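Local coordinates for protein leucyl-tRNA synthetase (Giardia intestinalis, PDB 3PZ6) that probably clears mischarged tRNA(Leu) by deacylation, as the isolated CP1 editing domain of a leucyl-tRNA synthetase of the class-one family, at residues V187-K199 and T236-V248. The protein carries 2 engineered substitutions. Numbering follows the deposited sequence.
Sequences VPSDAPDDYACYK and TLSAVRLCEESNV
The ring of Y195 lies against V240, C243 and E244 and shows how one tyrosine can serve a helix crossing as both apolar surface and polar donor. Its CG stands anti to the backbone N (chi1 180°), which carries the ring across to helix 238-245. V240 CG2 sits over one face in a CH-pi contact, 4.0 Å from the Y195 ring centroid, while K199 CB of the tyrosine's own helix lies over the opposite face, toward the rim. C243 approaches obliquely, its CB 3.9 Å from Y195 CD2, and its SG also touches P192 CB. At the ring edge, Y195 OH donates to E244 OE2 over 2.7 Å, on the anti side, tilted out of the plane of a carboxylate that stands perpendicular to the ring; the bend at chi2 (-61°) brings the glutamate back to the hydroxyl. K199, extended, comes from the opposite direction and adds a long salt bridge, NZ to E244 OE2 3.8 Å, and a weak hydrogen bond to O of V248, a poorly ordered residue whose N closes the Schellman motif ending helix 238-245.

These two helices of the CP1 editing domain cross at -66° with axes 9.1 Å apart, and I260 of helix 254-271 packs on P192 and C243. The loop leading into helix 192-199 comes close to the start of helix 238-245: A239 CB lies 3.5 Å from P188 O, and A239 N donates to S189 O at 3.0 Å. S189 CB touches L237 CD2, and a water lies within hydrogen-bonding distance of D190 OD1 and T236 O and accepts from S238 N.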
loop_
_atom_site.group_PDB
_atom_site.type_symbol
_atom_site.label_atom_id
_atom_site.label_comp_id
_atom_site.label_asym_id
_atom_site.label_seq_id
_atom_site.Cartn_x
_atom_site.Cartn_y
_atom_site.Cartn_z
ATOM N N VAL A 187 6.421 4.269 -1.239
ATOM C CA VAL A 187 7.741 4.191 -0.634
ATOM C C VAL A 187 8.492 5.498 -0.924
ATOM O O VAL A 187 9.312 5.557 -1.834
ATOM C CB VAL A 187 8.522 2.960 -1.152
ATOM C CG1 VAL A 187 9.821 2.766 -0.365
ATOM C CG2 VAL A 187 7.662 1.707 -1.066
ATOM N N PRO A 188 8.197 6.562 -0.147
ATOM C CA PRO A 188 8.710 7.910 -0.399
ATOM C C PRO A 188 10.226 8.021 -0.392
ATOM O O PRO A 188 10.767 8.908 -1.039
ATOM C CB PRO A 188 8.138 8.728 0.758
ATOM C CG PRO A 188 6.978 7.985 1.214
ATOM C CD PRO A 188 7.278 6.543 1.001
ATOM N N SER A 189 10.910 7.142 0.330
ATOM C CA SER A 189 12.372 7.197 0.384
ATOM C C SER A 189 13.012 6.842 -0.952
ATOM O O SER A 189 14.129 7.270 -1.241
ATOM C CB SER A 189 12.914 6.282 1.476
ATOM O OG SER A 189 12.572 4.929 1.235
ATOM N N ASP A 190 12.308 6.066 -1.770
ATOM C CA ASP A 190 12.902 5.571 -3.008
ATOM C C ASP A 190 12.055 5.676 -4.281
ATOM O O ASP A 190 12.450 5.185 -5.335
ATOM C CB ASP A 190 13.433 4.149 -2.804
ATOM C CG ASP A 190 14.688 4.123 -1.942
ATOM O OD1 ASP A 190 15.799 4.108 -2.515
ATOM O OD2 ASP A 190 14.564 4.139 -0.698
ATOM N N ALA A 191 10.917 6.350 -4.181
ATOM C CA ALA A 191 10.105 6.684 -5.341
ATOM C C ALA A 191 9.735 8.163 -5.280
ATOM O O ALA A 191 8.907 8.558 -4.459
ATOM C CB ALA A 191 8.868 5.823 -5.382
ATOM N N PRO A 192 10.349 8.988 -6.155
ATOM C CA PRO A 192 10.200 10.452 -6.194
ATOM C C PRO A 192 8.746 10.908 -6.275
ATOM O O PRO A 192 8.357 11.833 -5.561
ATOM C CB PRO A 192 10.928 10.845 -7.483
ATOM C CG PRO A 192 11.828 9.706 -7.782
ATOM C CD PRO A 192 11.122 8.493 -7.310
ATOM N N ASP A 193 7.968 10.270 -7.149
ATOM C CA ASP A 193 6.540 10.551 -7.295
ATOM C C ASP A 193 5.804 10.311 -5.978
ATOM O O ASP A 193 5.041 11.173 -5.527
ATOM C CB ASP A 193 5.922 9.723 -8.437
ATOM C CG ASP A 193 6.209 10.326 -9.829
ATOM O OD1 ASP A 193 6.194 11.574 -9.971
ATOM O OD2 ASP A 193 6.454 9.562 -10.793
ATOM N N ASP A 194 6.056 9.154 -5.358
ATOM C CA ASP A 194 5.539 8.864 -4.025
ATOM C C ASP A 194 5.881 9.996 -3.058
ATOM O O ASP A 194 5.001 10.493 -2.348
ATOM C CB ASP A 194 6.085 7.535 -3.483
ATOM C CG ASP A 194 5.422 6.316 -4.102
ATOM O OD1 ASP A 194 4.421 6.446 -4.832
ATOM O OD2 ASP A 194 5.912 5.202 -3.847
ATOM N N TYR A 195 7.146 10.411 -3.037
ATOM C CA TYR A 195 7.569 11.465 -2.119
ATOM C C TYR A 195 6.897 12.811 -2.402
ATOM O O TYR A 195 6.487 13.502 -1.466
ATOM C CB TYR A 195 9.088 11.638 -2.092
ATOM C CG TYR A 195 9.528 12.739 -1.146
ATOM C CD1 TYR A 195 9.451 12.563 0.244
ATOM C CD2 TYR A 195 10.013 13.946 -1.627
ATOM C CE1 TYR A 195 9.849 13.557 1.125
ATOM C CE2 TYR A 195 10.414 14.955 -0.748
ATOM C CZ TYR A 195 10.329 14.752 0.629
ATOM O OH TYR A 195 10.722 15.748 1.505
ATOM N N ALA A 196 6.791 13.174 -3.682
ATOM C CA ALA A 196 6.185 14.450 -4.066
ATOM C C ALA A 196 4.745 14.548 -3.541
ATOM O O ALA A 196 4.386 15.516 -2.874
ATOM C CB ALA A 196 6.237 14.653 -5.579
ATOM N N CYS A 197 3.940 13.527 -3.813
ATOM C CA CYS A 197 2.575 13.500 -3.323
ATOM C C CYS A 197 2.510 13.458 -1.801
ATOM O O CYS A 197 1.710 14.167 -1.190
ATOM C CB CYS A 197 1.804 12.330 -3.901
ATOM S SG CYS A 197 0.067 12.464 -3.477
ATOM N N TYR A 198 3.366 12.633 -1.202
ATOM C CA TYR A 198 3.444 12.510 0.245
ATOM C C TYR A 198 3.695 13.882 0.872
ATOM O O TYR A 198 2.972 14.296 1.781
ATOM C CB TYR A 198 4.527 11.491 0.620
ATOM C CG TYR A 198 4.881 11.441 2.091
ATOM C CD1 TYR A 198 4.228 10.566 2.960
ATOM C CD2 TYR A 198 5.877 12.262 2.612
ATOM C CE1 TYR A 198 4.559 10.520 4.315
ATOM C CE2 TYR A 198 6.207 12.224 3.956
ATOM C CZ TYR A 198 5.548 11.352 4.800
ATOM O OH TYR A 198 5.888 11.325 6.136
ATOM N N LYS A 199 4.695 14.589 0.353
ATOM C CA LYS A 199 5.059 15.933 0.820
ATOM C C LYS A 199 3.969 16.979 0.544
ATOM O O LYS A 199 3.723 17.855 1.366
ATOM C CB LYS A 199 6.390 16.359 0.194
ATOM C CG LYS A 199 7.006 17.598 0.772
ATOM C CD LYS A 199 7.977 18.178 -0.218
ATOM C CE LYS A 199 8.425 19.567 0.184
ATOM N NZ LYS A 199 8.881 20.324 -1.014
ATOM N N THR A 236 20.945 7.248 1.897
ATOM C CA THR A 236 19.770 6.435 2.220
ATOM C C THR A 236 18.395 6.934 1.789
ATOM O O THR A 236 17.579 6.129 1.344
ATOM C CB THR A 236 19.712 5.951 3.688
ATOM O OG1 THR A 236 20.226 6.952 4.584
ATOM C CG2 THR A 236 20.480 4.638 3.833
ATOM N N LEU A 237 18.093 8.215 1.914
ATOM C CA LEU A 237 16.762 8.663 1.454
ATOM C C LEU A 237 16.879 9.311 0.081
ATOM O O LEU A 237 16.586 10.497 -0.089
ATOM C CB LEU A 237 16.085 9.607 2.458
ATOM C CG LEU A 237 15.723 9.152 3.876
ATOM C CD1 LEU A 237 14.898 10.243 4.540
ATOM C CD2 LEU A 237 14.956 7.850 3.929
ATOM N N SER A 238 17.304 8.519 -0.896
ATOM C CA SER A 238 17.724 9.047 -2.196
ATOM C C SER A 238 16.689 9.880 -2.922
ATOM O O SER A 238 17.007 10.964 -3.401
ATOM C CB SER A 238 18.226 7.926 -3.091
ATOM O OG SER A 238 19.485 7.500 -2.609
ATOM N N ALA A 239 15.458 9.385 -2.990
ATOM C CA ALA A 239 14.378 10.121 -3.627
ATOM C C ALA A 239 14.159 11.453 -2.914
ATOM O O ALA A 239 13.938 12.475 -3.560
ATOM C CB ALA A 239 13.092 9.296 -3.658
ATOM N N VAL A 240 14.255 11.433 -1.585
ATOM C CA VAL A 240 14.143 12.635 -0.764
ATOM C C VAL A 240 15.310 13.594 -1.042
ATOM O O VAL A 240 15.081 14.735 -1.432
ATOM C CB VAL A 240 14.040 12.281 0.752
ATOM C CG1 VAL A 240 13.871 13.525 1.600
ATOM C CG2 VAL A 240 12.892 11.323 0.995
ATOM N N ARG A 241 16.545 13.120 -0.866
ATOM C CA ARG A 241 17.759 13.929 -1.098
ATOM C C ARG A 241 17.798 14.598 -2.473
ATOM O O ARG A 241 18.074 15.791 -2.582
ATOM C CB ARG A 241 19.033 13.095 -0.918
ATOM C CG ARG A 241 19.365 12.732 0.515
ATOM C CD ARG A 241 20.591 11.834 0.553
ATOM N NE ARG A 241 20.725 11.128 1.826
ATOM C CZ ARG A 241 21.413 11.579 2.869
ATOM N NH1 ARG A 241 22.044 12.744 2.801
ATOM N NH2 ARG A 241 21.472 10.861 3.980
ATOM N N LEU A 242 17.535 13.824 -3.521
ATOM C CA LEU A 242 17.517 14.377 -4.867
ATOM C C LEU A 242 16.356 15.343 -5.061
ATOM O O LEU A 242 16.526 16.390 -5.667
ATOM C CB LEU A 242 17.500 13.269 -5.923
ATOM C CG LEU A 242 18.726 12.350 -6.028
ATOM C CD1 LEU A 242 18.633 11.503 -7.280
ATOM C CD2 LEU A 242 20.050 13.117 -6.010
ATOM N N CYS A 243 15.185 15.003 -4.528
ATOM C CA CYS A 243 14.028 15.889 -4.610
ATOM C C CYS A 243 14.238 17.214 -3.883
ATOM O O CYS A 243 13.806 18.256 -4.372
ATOM C CB CYS A 243 12.764 15.206 -4.087
ATOM S SG CYS A 243 11.979 14.079 -5.255
ATOM N N GLU A 244 14.902 17.172 -2.729
ATOM C CA GLU A 244 15.087 18.369 -1.902
ATOM C C GLU A 244 16.258 19.242 -2.358
ATOM O O GLU A 244 16.215 20.469 -2.210
ATOM C CB GLU A 244 15.220 18.014 -0.411
ATOM C CG GLU A 244 13.941 17.465 0.251
ATOM C CD GLU A 244 12.762 18.444 0.240
ATOM O OE1 GLU A 244 12.983 19.675 0.202
ATOM O OE2 GLU A 244 11.602 17.978 0.274
ATOM N N GLU A 245 17.291 18.611 -2.912
ATOM C CA GLU A 245 18.453 19.331 -3.436
ATOM C C GLU A 245 18.211 19.892 -4.839
ATOM O O GLU A 245 18.974 20.732 -5.306
ATOM C CB GLU A 245 19.705 18.447 -3.411
ATOM N N SER A 246 17.159 19.422 -5.506
ATOM C CA SER A 246 16.731 19.998 -6.781
ATOM C C SER A 246 15.552 20.945 -6.575
ATOM O O SER A 246 15.022 21.503 -7.535
ATOM C CB SER A 246 16.348 18.905 -7.778
ATOM O OG SER A 246 17.459 18.085 -8.090
ATOM N N ASN A 247 15.155 21.112 -5.313
ATOM C CA ASN A 247 14.033 21.970 -4.921
ATOM C C ASN A 247 12.778 21.710 -5.760
ATOM O O ASN A 247 12.461 22.462 -6.686
ATOM C CB ASN A 247 14.439 23.462 -4.953
ATOM N N VAL A 248 12.081 20.626 -5.434
ATOM C CA VAL A 248 10.860 20.243 -6.147
ATOM C C VAL A 248 9.631 20.384 -5.242
ATOM O O VAL A 248 9.754 20.559 -4.026
ATOM C CB VAL A 248 10.951 18.795 -6.710
ATOM C CG1 VAL A 248 9.649 18.406 -7.426
ATOM C CG2 VAL A 248 12.158 18.644 -7.651
HETATM O O HOH W 1 17.849 5.421 -1.284
#